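Local coordinates for protein possible thiol-disulfide isomerase (PDB 3HCZ) that is of uncharacterised function but probably acts as a thiol-disulfide oxidoreductase of the thioredoxin superfamily, at residues L14-T19 and T101-T106; A70-K75 and Y107-T112; V114-V117 and V123-A126. All blocks are in the same frame, centred on the assembly; numbering follows the deposited sequence.

Contact 1: L14-T19 and T101-T106; sequences LYMTDT and TDFKIT
The hydroxyl OG1 of Thr-101 pairs with a water at 2.7 Å. The same water accepts from Tyr-15 N at 2.6 Å, so it bridges the loop before strand 33-39 and the start of helix 103-107. The rest is mostly carbon contact. Met-16, present as selenomethionine, also lays its CG against the hydroxyl oxygen Thr-101 OG1, 3.7 Å away. The two branches of Thr-101 divide the work. With OG1 turned toward the water, Thr-101 CG2 lies anti to the backbone N and meets Leu-14 CD2 at 3.5 Å, a tight fit. CG2 also sits over one face of the Phe-103 ring, near its rim. Met-16 comes to that ring from another side. Its chain bends at the last torsion (chi3 68°), and Met-16 CE reaches Phe-103 CZ at the ring edge, 3.8 Å away. Met-16 SE lies 5.3 Å from the centroid of the Phe-103 ring, also at the edge, in a Met-aromatic contact. Asp-102 caps helix 103-107 by accepting from Ile-105 N. Tyr-68 and Ala-70 of strand 65-71 touch the Met-16 side chain. The chemistry implies a mostly apolar joint, in which one buried hydroxyl and one backbone N-H share a water.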
loop_
_atom_site.group_PDB
_atom_site.type_symbol
_atom_site.label_atom_id
_atom_site.label_comp_id
_atom_site.label_asym_id
_atom_site.label_seq_id
_atom_site.Cartn_x
_atom_site.Cartn_y
_atom_site.Cartn_z
ATOM N N LEU A 14 6.105 -6.826 6.197
ATOM C CA LEU A 14 6.397 -7.283 4.818
ATOM C C LEU A 14 7.888 -7.056 4.578
ATOM O O LEU A 14 8.407 -5.966 4.822
ATOM C CB LEU A 14 5.581 -6.477 3.800
ATOM C CG LEU A 14 4.074 -6.784 3.897
ATOM C CD1 LEU A 14 3.278 -5.707 3.142
ATOM C CD2 LEU A 14 3.833 -8.105 3.228
ATOM N N TYR A 15 8.568 -8.090 4.100
ATOM C CA TYR A 15 10.020 -8.028 3.897
ATOM C C TYR A 15 10.284 -7.924 2.403
ATOM O O TYR A 15 11.027 -8.731 1.820
ATOM C CB TYR A 15 10.683 -9.277 4.519
ATOM C CG TYR A 15 10.466 -9.422 6.005
ATOM C CD1 TYR A 15 11.374 -8.877 6.915
ATOM C CD2 TYR A 15 9.365 -10.113 6.513
ATOM C CE1 TYR A 15 11.192 -8.995 8.304
ATOM C CE2 TYR A 15 9.154 -10.218 7.906
ATOM C CZ TYR A 15 10.081 -9.683 8.784
ATOM O OH TYR A 15 9.910 -9.821 10.140
HETATM N N MSE A 16 9.686 -6.908 1.775
HETATM C CA MSE A 16 9.726 -6.781 0.314
HETATM C C MSE A 16 10.865 -5.862 -0.123
HETATM O O MSE A 16 11.551 -5.254 0.723
HETATM C CB MSE A 16 8.348 -6.341 -0.229
HETATM C CG MSE A 16 7.282 -7.401 0.118
HETATM SE SE MSE A 16 5.466 -6.827 -0.282
HETATM C CE MSE A 16 5.611 -6.796 -2.265
ATOM N N THR A 17 11.087 -5.799 -1.432
ATOM C CA THR A 17 12.254 -5.098 -1.944
ATOM C C THR A 17 11.826 -4.015 -2.926
ATOM O O THR A 17 10.833 -4.179 -3.637
ATOM C CB THR A 17 13.241 -6.056 -2.640
ATOM O OG1 THR A 17 12.552 -6.834 -3.628
ATOM C CG2 THR A 17 13.867 -7.029 -1.620
ATOM N N ASP A 18 12.601 -2.927 -2.990
ATOM C CA ASP A 18 12.259 -1.791 -3.866
ATOM C C ASP A 18 12.686 -2.073 -5.326
ATOM O O ASP A 18 13.075 -3.202 -5.649
ATOM C CB ASP A 18 12.816 -0.466 -3.293
ATOM C CG ASP A 18 14.343 -0.391 -3.328
ATOM O OD1 ASP A 18 14.994 -1.174 -4.078
ATOM O OD2 ASP A 18 14.925 0.490 -2.610
ATOM N N THR A 19 12.581 -1.073 -6.199
ATOM C CA THR A 19 12.849 -1.255 -7.639
ATOM C C THR A 19 14.326 -1.525 -7.925
ATOM O O THR A 19 14.684 -1.899 -9.045
ATOM C CB THR A 19 12.354 -0.053 -8.475
ATOM O OG1 THR A 19 12.915 1.168 -7.958
ATOM C CG2 THR A 19 10.831 0.046 -8.410
ATOM N N THR A 101 6.806 -13.449 1.250
ATOM C CA THR A 101 5.422 -13.071 1.491
ATOM C C THR A 101 4.445 -13.988 0.833
ATOM O O THR A 101 4.464 -14.237 -0.378
ATOM C CB THR A 101 5.079 -11.635 1.020
ATOM O OG1 THR A 101 6.152 -10.718 1.334
ATOM C CG2 THR A 101 3.736 -11.199 1.610
ATOM N N ASP A 102 3.565 -14.498 1.645
ATOM C CA ASP A 102 2.522 -15.333 1.155
ATOM C C ASP A 102 1.261 -14.466 1.086
ATOM O O ASP A 102 0.664 -14.243 2.138
ATOM C CB ASP A 102 2.337 -16.423 2.195
ATOM C CG ASP A 102 1.475 -17.533 1.694
ATOM O OD1 ASP A 102 1.703 -18.698 2.140
ATOM O OD2 ASP A 102 0.581 -17.247 0.854
ATOM N N PHE A 103 0.877 -13.928 -0.088
ATOM C CA PHE A 103 -0.165 -12.864 -0.100
ATOM C C PHE A 103 -1.545 -13.390 0.290
ATOM O O PHE A 103 -2.361 -12.676 0.892
ATOM C CB PHE A 103 -0.217 -12.099 -1.417
ATOM C CG PHE A 103 1.033 -11.317 -1.707
ATOM C CD1 PHE A 103 1.263 -10.120 -1.088
ATOM C CD2 PHE A 103 1.951 -11.788 -2.630
ATOM C CE1 PHE A 103 2.424 -9.367 -1.320
ATOM C CE2 PHE A 103 3.112 -11.059 -2.885
ATOM C CZ PHE A 103 3.348 -9.848 -2.253
ATOM N N LYS A 104 -1.782 -14.645 -0.042
ATOM C CA LYS A 104 -3.016 -15.309 0.353
ATOM C C LYS A 104 -3.108 -15.676 1.822
ATOM O O LYS A 104 -4.084 -15.326 2.475
ATOM C CB LYS A 104 -3.261 -16.529 -0.500
ATOM C CG LYS A 104 -4.326 -16.291 -1.541
ATOM C CD LYS A 104 -3.695 -16.080 -2.890
ATOM C CE LYS A 104 -4.367 -17.010 -3.869
ATOM N NZ LYS A 104 -3.705 -16.871 -5.179
ATOM N N ILE A 105 -2.098 -16.342 2.373
ATOM C CA ILE A 105 -2.151 -16.666 3.804
ATOM C C ILE A 105 -2.095 -15.385 4.646
ATOM O O ILE A 105 -2.970 -15.143 5.471
ATOM C CB ILE A 105 -1.053 -17.677 4.277
ATOM C CG1 ILE A 105 -1.273 -19.051 3.632
ATOM C CG2 ILE A 105 -0.948 -17.721 5.866
ATOM C CD1 ILE A 105 -0.194 -20.095 3.964
ATOM N N THR A 106 -1.075 -14.561 4.431
ATOM C CA THR A 106 -0.836 -13.436 5.327
ATOM C C THR A 106 -1.850 -12.269 5.193
ATOM O O THR A 106 -2.277 -11.698 6.200
ATOM C CB THR A 106 0.648 -12.974 5.236
ATOM O OG1 THR A 106 1.502 -14.120 5.428
ATOM C CG2 THR A 106 0.968 -11.963 6.315
HETATM O O HOH W 1 7.275 -10.359 3.776
#

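Contact 2: A70-K75 and Y107-T112; sequences ANIERK and YDIYAT
Ile-72 and Thr-112 point their side chains at each other, tip to tip. Ile-72 CD1 meets Thr-112 CG2 at 3.6 Å, methyl against methyl. The Ile-72 CG1 branch sits between the backbone N and the carbonyl carbon (chi1 65°). From there the chain runs on extended, and CD1 is carried across to the other loop. On Thr-112 the hydroxyl takes the position between N and the carbonyl carbon, which leaves CG2 to make the contact. Ile-109 also points across, but more loosely. Ile-109 CG2 is 4.4 Å from the same Ile-72 CD1. One methyl of Ile-72 therefore serves both residues. Phe-103 of helix 103-107 packs on Ile-72 and on Ile-109. The fold is thioredoxin-like. Segment 70-75 covers the last two residues of strand 65-71 and the loop after it, and segment 107-112 is the loop that leads into strand 114-118. Thr-112 also touches Cys-43, which belongs to a Cys-Gly-His-Cys sequence, probably the redox motif. In thioredoxin-fold proteins the loop before this strand commonly lies against that motif. An Asx turn shapes the backbone on the Ile-72 side. Asn-71 OD1 accepts from Glu-73 N at 3.0 Å, with the donor above the carbonyl plane. The amide of Asn-71 gives a second bond, from Asn-71 ND2 to Glu-73 OE2 at 2.9 Å. That oxygen lies in the amide plane of Asn-71; the carboxylate is met on its anti side, tilted 23° from its own plane. Two bonds thus fix the rotation of the Asn-71 amide, and Glu-73 OE2 also pairs with Ser-41 OG.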
loop_
_atom_site.group_PDB
_atom_site.type_symbol
_atom_site.label_atom_id
_atom_site.label_comp_id
_atom_site.label_asym_id
_atom_site.label_seq_id
_atom_site.Cartn_x
_atom_site.Cartn_y
_atom_site.Cartn_z
ATOM N N ALA A 70 2.661 -2.416 -2.836
ATOM C CA ALA A 70 3.132 -3.823 -2.788
ATOM C C ALA A 70 2.626 -4.558 -4.042
ATOM O O ALA A 70 1.490 -5.039 -4.094
ATOM C CB ALA A 70 2.620 -4.492 -1.503
ATOM N N ASN A 71 3.476 -4.621 -5.064
ATOM C CA ASN A 71 3.122 -5.354 -6.237
ATOM C C ASN A 71 3.231 -6.864 -5.937
ATOM O O ASN A 71 4.214 -7.297 -5.330
ATOM C CB ASN A 71 4.011 -4.919 -7.391
ATOM C CG ASN A 71 3.774 -5.733 -8.609
ATOM O OD1 ASN A 71 4.336 -6.828 -8.760
ATOM N ND2 ASN A 71 2.951 -5.206 -9.526
ATOM N N ILE A 72 2.193 -7.635 -6.298
ATOM C CA ILE A 72 2.115 -9.054 -5.923
ATOM C C ILE A 72 2.747 -10.026 -6.923
ATOM O O ILE A 72 2.593 -11.250 -6.781
ATOM C CB ILE A 72 0.660 -9.463 -5.583
ATOM C CG1 ILE A 72 -0.264 -9.360 -6.829
ATOM C CG2 ILE A 72 0.149 -8.588 -4.454
ATOM C CD1 ILE A 72 -1.526 -10.193 -6.732
ATOM N N GLU A 73 3.482 -9.527 -7.922
ATOM C CA GLU A 73 3.882 -10.396 -9.052
ATOM C C GLU A 73 5.164 -11.114 -8.722
ATOM O O GLU A 73 5.891 -10.677 -7.836
ATOM C CB GLU A 73 4.091 -9.560 -10.323
ATOM C CG GLU A 73 2.793 -8.885 -10.814
ATOM C CD GLU A 73 3.017 -8.037 -12.046
ATOM O OE1 GLU A 73 3.443 -8.584 -13.105
ATOM O OE2 GLU A 73 2.787 -6.822 -11.970
ATOM N N ARG A 74 5.464 -12.188 -9.451
ATOM C CA ARG A 74 6.638 -13.005 -9.148
ATOM C C ARG A 74 7.792 -12.807 -10.118
ATOM O O ARG A 74 8.747 -13.595 -10.108
ATOM C CB ARG A 74 6.230 -14.494 -9.045
ATOM C CG ARG A 74 5.212 -14.766 -7.923
ATOM C CD ARG A 74 5.876 -14.465 -6.539
ATOM N NE ARG A 74 4.950 -14.629 -5.416
ATOM C CZ ARG A 74 5.272 -14.288 -4.162
ATOM N NH1 ARG A 74 6.509 -13.853 -3.894
ATOM N NH2 ARG A 74 4.394 -14.437 -3.175
ATOM N N LYS A 75 7.672 -11.801 -10.988
ATOM C CA LYS A 75 8.738 -11.379 -11.910
ATOM C C LYS A 75 8.816 -9.849 -11.908
ATOM O O LYS A 75 7.837 -9.170 -11.586
ATOM C CB LYS A 75 8.465 -11.842 -13.334
ATOM C CG LYS A 75 8.346 -13.331 -13.499
ATOM C CD LYS A 75 8.008 -13.717 -14.929
ATOM C CE LYS A 75 7.734 -15.221 -15.018
ATOM N NZ LYS A 75 8.003 -15.764 -16.393
ATOM N N TYR A 107 -2.235 -11.919 3.972
ATOM C CA TYR A 107 -3.049 -10.713 3.724
ATOM C C TYR A 107 -4.378 -10.976 3.032
ATOM O O TYR A 107 -5.148 -10.033 2.782
ATOM C CB TYR A 107 -2.231 -9.639 2.957
ATOM C CG TYR A 107 -1.476 -8.684 3.858
ATOM C CD1 TYR A 107 -0.115 -8.900 4.166
ATOM C CD2 TYR A 107 -2.128 -7.569 4.428
ATOM C CE1 TYR A 107 0.575 -8.012 5.030
ATOM C CE2 TYR A 107 -1.440 -6.688 5.280
ATOM C CZ TYR A 107 -0.081 -6.909 5.542
ATOM O OH TYR A 107 0.594 -6.046 6.364
ATOM N N ASP A 108 -4.669 -12.244 2.742
ATOM C CA ASP A 108 -5.906 -12.616 2.034
ATOM C C ASP A 108 -6.139 -11.858 0.730
ATOM O O ASP A 108 -7.257 -11.396 0.456
ATOM C CB ASP A 108 -7.104 -12.493 2.973
ATOM C CG ASP A 108 -7.042 -13.510 4.088
ATOM O OD1 ASP A 108 -7.153 -14.720 3.776
ATOM O OD2 ASP A 108 -6.837 -13.125 5.268
ATOM N N ILE A 109 -5.080 -11.746 -0.080
ATOM C CA ILE A 109 -5.170 -11.070 -1.376
ATOM C C ILE A 109 -5.692 -12.018 -2.466
ATOM O O ILE A 109 -4.984 -12.949 -2.869
ATOM C CB ILE A 109 -3.798 -10.463 -1.816
ATOM C CG1 ILE A 109 -3.198 -9.590 -0.702
ATOM C CG2 ILE A 109 -3.969 -9.657 -3.099
ATOM C CD1 ILE A 109 -4.048 -8.336 -0.347
ATOM N N TYR A 110 -6.928 -11.794 -2.914
ATOM C CA TYR A 110 -7.467 -12.480 -4.113
ATOM C C TYR A 110 -7.634 -11.488 -5.259
ATOM O O TYR A 110 -6.661 -11.189 -5.961
ATOM C CB TYR A 110 -8.742 -13.221 -3.783
ATOM C CG TYR A 110 -8.430 -14.327 -2.837
ATOM C CD1 TYR A 110 -8.002 -15.573 -3.317
ATOM C CD2 TYR A 110 -8.492 -14.125 -1.456
ATOM C CE1 TYR A 110 -7.688 -16.609 -2.442
ATOM C CE2 TYR A 110 -8.161 -15.138 -0.569
ATOM C CZ TYR A 110 -7.772 -16.383 -1.071
ATOM O OH TYR A 110 -7.464 -17.398 -0.204
ATOM N N ALA A 111 -8.817 -10.911 -5.430
ATOM C CA ALA A 111 -8.909 -9.792 -6.352
ATOM C C ALA A 111 -7.914 -8.671 -5.926
ATOM O O ALA A 111 -7.743 -8.400 -4.731
ATOM C CB ALA A 111 -10.311 -9.275 -6.378
ATOM N N THR A 112 -7.254 -8.050 -6.896
ATOM C CA THR A 112 -6.489 -6.813 -6.635
ATOM C C THR A 112 -7.221 -5.667 -7.352
ATOM O O THR A 112 -8.022 -5.937 -8.273
ATOM C CB THR A 112 -5.034 -6.897 -7.175
ATOM O OG1 THR A 112 -5.052 -7.543 -8.448
ATOM C CG2 THR A 112 -4.136 -7.693 -6.233
#

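Contact 3: V114-V117 and V123-A126; sequences VLYV and VIIA
Ile-125 lies against Val-117, and its atoms can be followed outward. CB of Ile-125 stands 4.1 Å from Val-117 O. The next atom, Ile-125 CG1, is closer to that oxygen, at 3.3 Å. Ile-125 CG1 also meets Val-117 CG1 at 3.7 Å. At the tip, Ile-125 CD1 rests 3.8 Å from the same methyl, Val-117 CG1. The first torsion explains this path. CG1 of Ile-125 is held between the backbone N and the carbonyl carbon (chi1 60°), which folds the long branch over Val-117. The backbone beneath is a classic beta bulge, in which two residues, Ile-125 and Ala-126, stand opposite the single residue Val-117. Ile-125 N donates to Val-117 O at 2.8 Å. Ala-126 N gives a weak second bond to the same oxygen. In return, Val-117 N donates to Ala-126 O at 3.0 Å. Val-117 and Ala-126 form an antiparallel, hydrogen-bonded pair. Their side chains lie on one face of the sheet, Val-117 CB to Ala-126 CB at 3.8 Å. Tyr-116 is on the other side of the strand, and Ile-124 CG2 lies at the edge of its ring. The short segments run at 115°, well short of antiparallel, consistent with the bulge and twist at this point. Strand 114-118 lies between strand 33-39 and the outermost strand 124-127. Helix 134-147 covers the Val-117 and Ala-126 face, with Leu-134 on Val-117 and Phe-137 on Ile-125 and Ala-126.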
loop_
_atom_site.group_PDB
_atom_site.type_symbol
_atom_site.label_atom_id
_atom_site.label_comp_id
_atom_site.label_asym_id
_atom_site.label_seq_id
_atom_site.Cartn_x
_atom_site.Cartn_y
_atom_site.Cartn_z
ATOM N N VAL A 114 -5.949 -3.946 -3.487
ATOM C CA VAL A 114 -6.494 -3.962 -2.136
ATOM C C VAL A 114 -5.750 -2.898 -1.316
ATOM O O VAL A 114 -4.523 -2.841 -1.367
ATOM C CB VAL A 114 -6.260 -5.293 -1.423
ATOM C CG1 VAL A 114 -6.918 -5.233 -0.011
ATOM C CG2 VAL A 114 -6.833 -6.480 -2.212
ATOM N N LEU A 115 -6.476 -2.106 -0.524
ATOM C CA LEU A 115 -5.870 -0.967 0.185
ATOM C C LEU A 115 -6.155 -1.018 1.708
ATOM O O LEU A 115 -7.324 -1.227 2.134
ATOM C CB LEU A 115 -6.448 0.337 -0.418
ATOM C CG LEU A 115 -5.894 1.683 0.053
ATOM C CD1 LEU A 115 -6.155 2.698 -1.024
ATOM C CD2 LEU A 115 -6.588 2.111 1.366
ATOM N N TYR A 116 -5.112 -0.864 2.514
ATOM C CA TYR A 116 -5.255 -0.681 3.967
ATOM C C TYR A 116 -4.680 0.654 4.346
ATOM O O TYR A 116 -3.731 1.099 3.719
ATOM C CB TYR A 116 -4.492 -1.765 4.743
ATOM C CG TYR A 116 -5.079 -3.148 4.554
ATOM C CD1 TYR A 116 -6.003 -3.656 5.472
ATOM C CD2 TYR A 116 -4.719 -3.952 3.448
ATOM C CE1 TYR A 116 -6.537 -4.952 5.313
ATOM C CE2 TYR A 116 -5.280 -5.242 3.269
ATOM C CZ TYR A 116 -6.177 -5.731 4.210
ATOM O OH TYR A 116 -6.772 -6.983 4.092
ATOM N N VAL A 117 -5.219 1.309 5.375
ATOM C CA VAL A 117 -4.594 2.508 5.886
ATOM C C VAL A 117 -4.035 2.124 7.254
ATOM O O VAL A 117 -4.733 1.534 8.096
ATOM C CB VAL A 117 -5.603 3.695 6.022
ATOM C CG1 VAL A 117 -4.904 4.956 6.530
ATOM C CG2 VAL A 117 -6.289 3.959 4.637
ATOM N N VAL A 123 -0.442 0.283 12.829
ATOM C CA VAL A 123 -1.752 -0.260 13.258
ATOM C C VAL A 123 -2.811 -0.046 12.177
ATOM O O VAL A 123 -2.904 1.026 11.552
ATOM C CB VAL A 123 -2.201 0.339 14.537
ATOM C CG1 VAL A 123 -3.696 -0.059 14.843
ATOM C CG2 VAL A 123 -1.265 -0.109 15.622
ATOM N N ILE A 124 -3.637 -1.065 11.956
ATOM C CA ILE A 124 -4.619 -0.980 10.908
ATOM C C ILE A 124 -5.743 -0.046 11.352
ATOM O O ILE A 124 -6.437 -0.320 12.371
ATOM C CB ILE A 124 -5.190 -2.403 10.577
ATOM C CG1 ILE A 124 -4.072 -3.293 9.963
ATOM C CG2 ILE A 124 -6.421 -2.297 9.605
ATOM C CD1 ILE A 124 -4.397 -4.790 10.054
ATOM N N ILE A 125 -5.967 1.018 10.579
ATOM C CA ILE A 125 -7.067 1.975 10.933
ATOM C C ILE A 125 -8.213 2.012 9.896
ATOM O O ILE A 125 -9.306 2.499 10.194
ATOM C CB ILE A 125 -6.553 3.411 11.240
ATOM C CG1 ILE A 125 -5.805 4.025 10.037
ATOM C CG2 ILE A 125 -5.614 3.384 12.488
ATOM C CD1 ILE A 125 -5.381 5.517 10.295
ATOM N N ALA A 126 -7.974 1.426 8.730
ATOM C CA ALA A 126 -8.975 1.250 7.691
ATOM C C ALA A 126 -8.634 -0.008 6.864
ATOM O O ALA A 126 -7.471 -0.278 6.571
ATOM C CB ALA A 126 -9.103 2.502 6.803
#

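Contacts 1 and 2 are neighbours, with centres 8 Å apart, and are joined through segment 101-106 by two bonds. Ile-109 N lies 3.0 Å from Phe-103 O, and Arg-74 NH2 lies 2.8 Å from Thr-101 O, both probable hydrogen bonds. A bound sulfate, probably from the crystallisation liquor, sits by the start of helix 103-107 and is met by Arg-74 as well as Lys-104 N. Contact 3 is farther off, its centre 15 Å from the centre of contact 2 and 16 Å from that of contact 1. It touches contact 2 through Ile-109 CD1 and Val-114 CG2, 3.8 Å apart. Contacts 2 and 3 reach the same sheet. Contact 2 is next to the probable redox motif, through Thr-112.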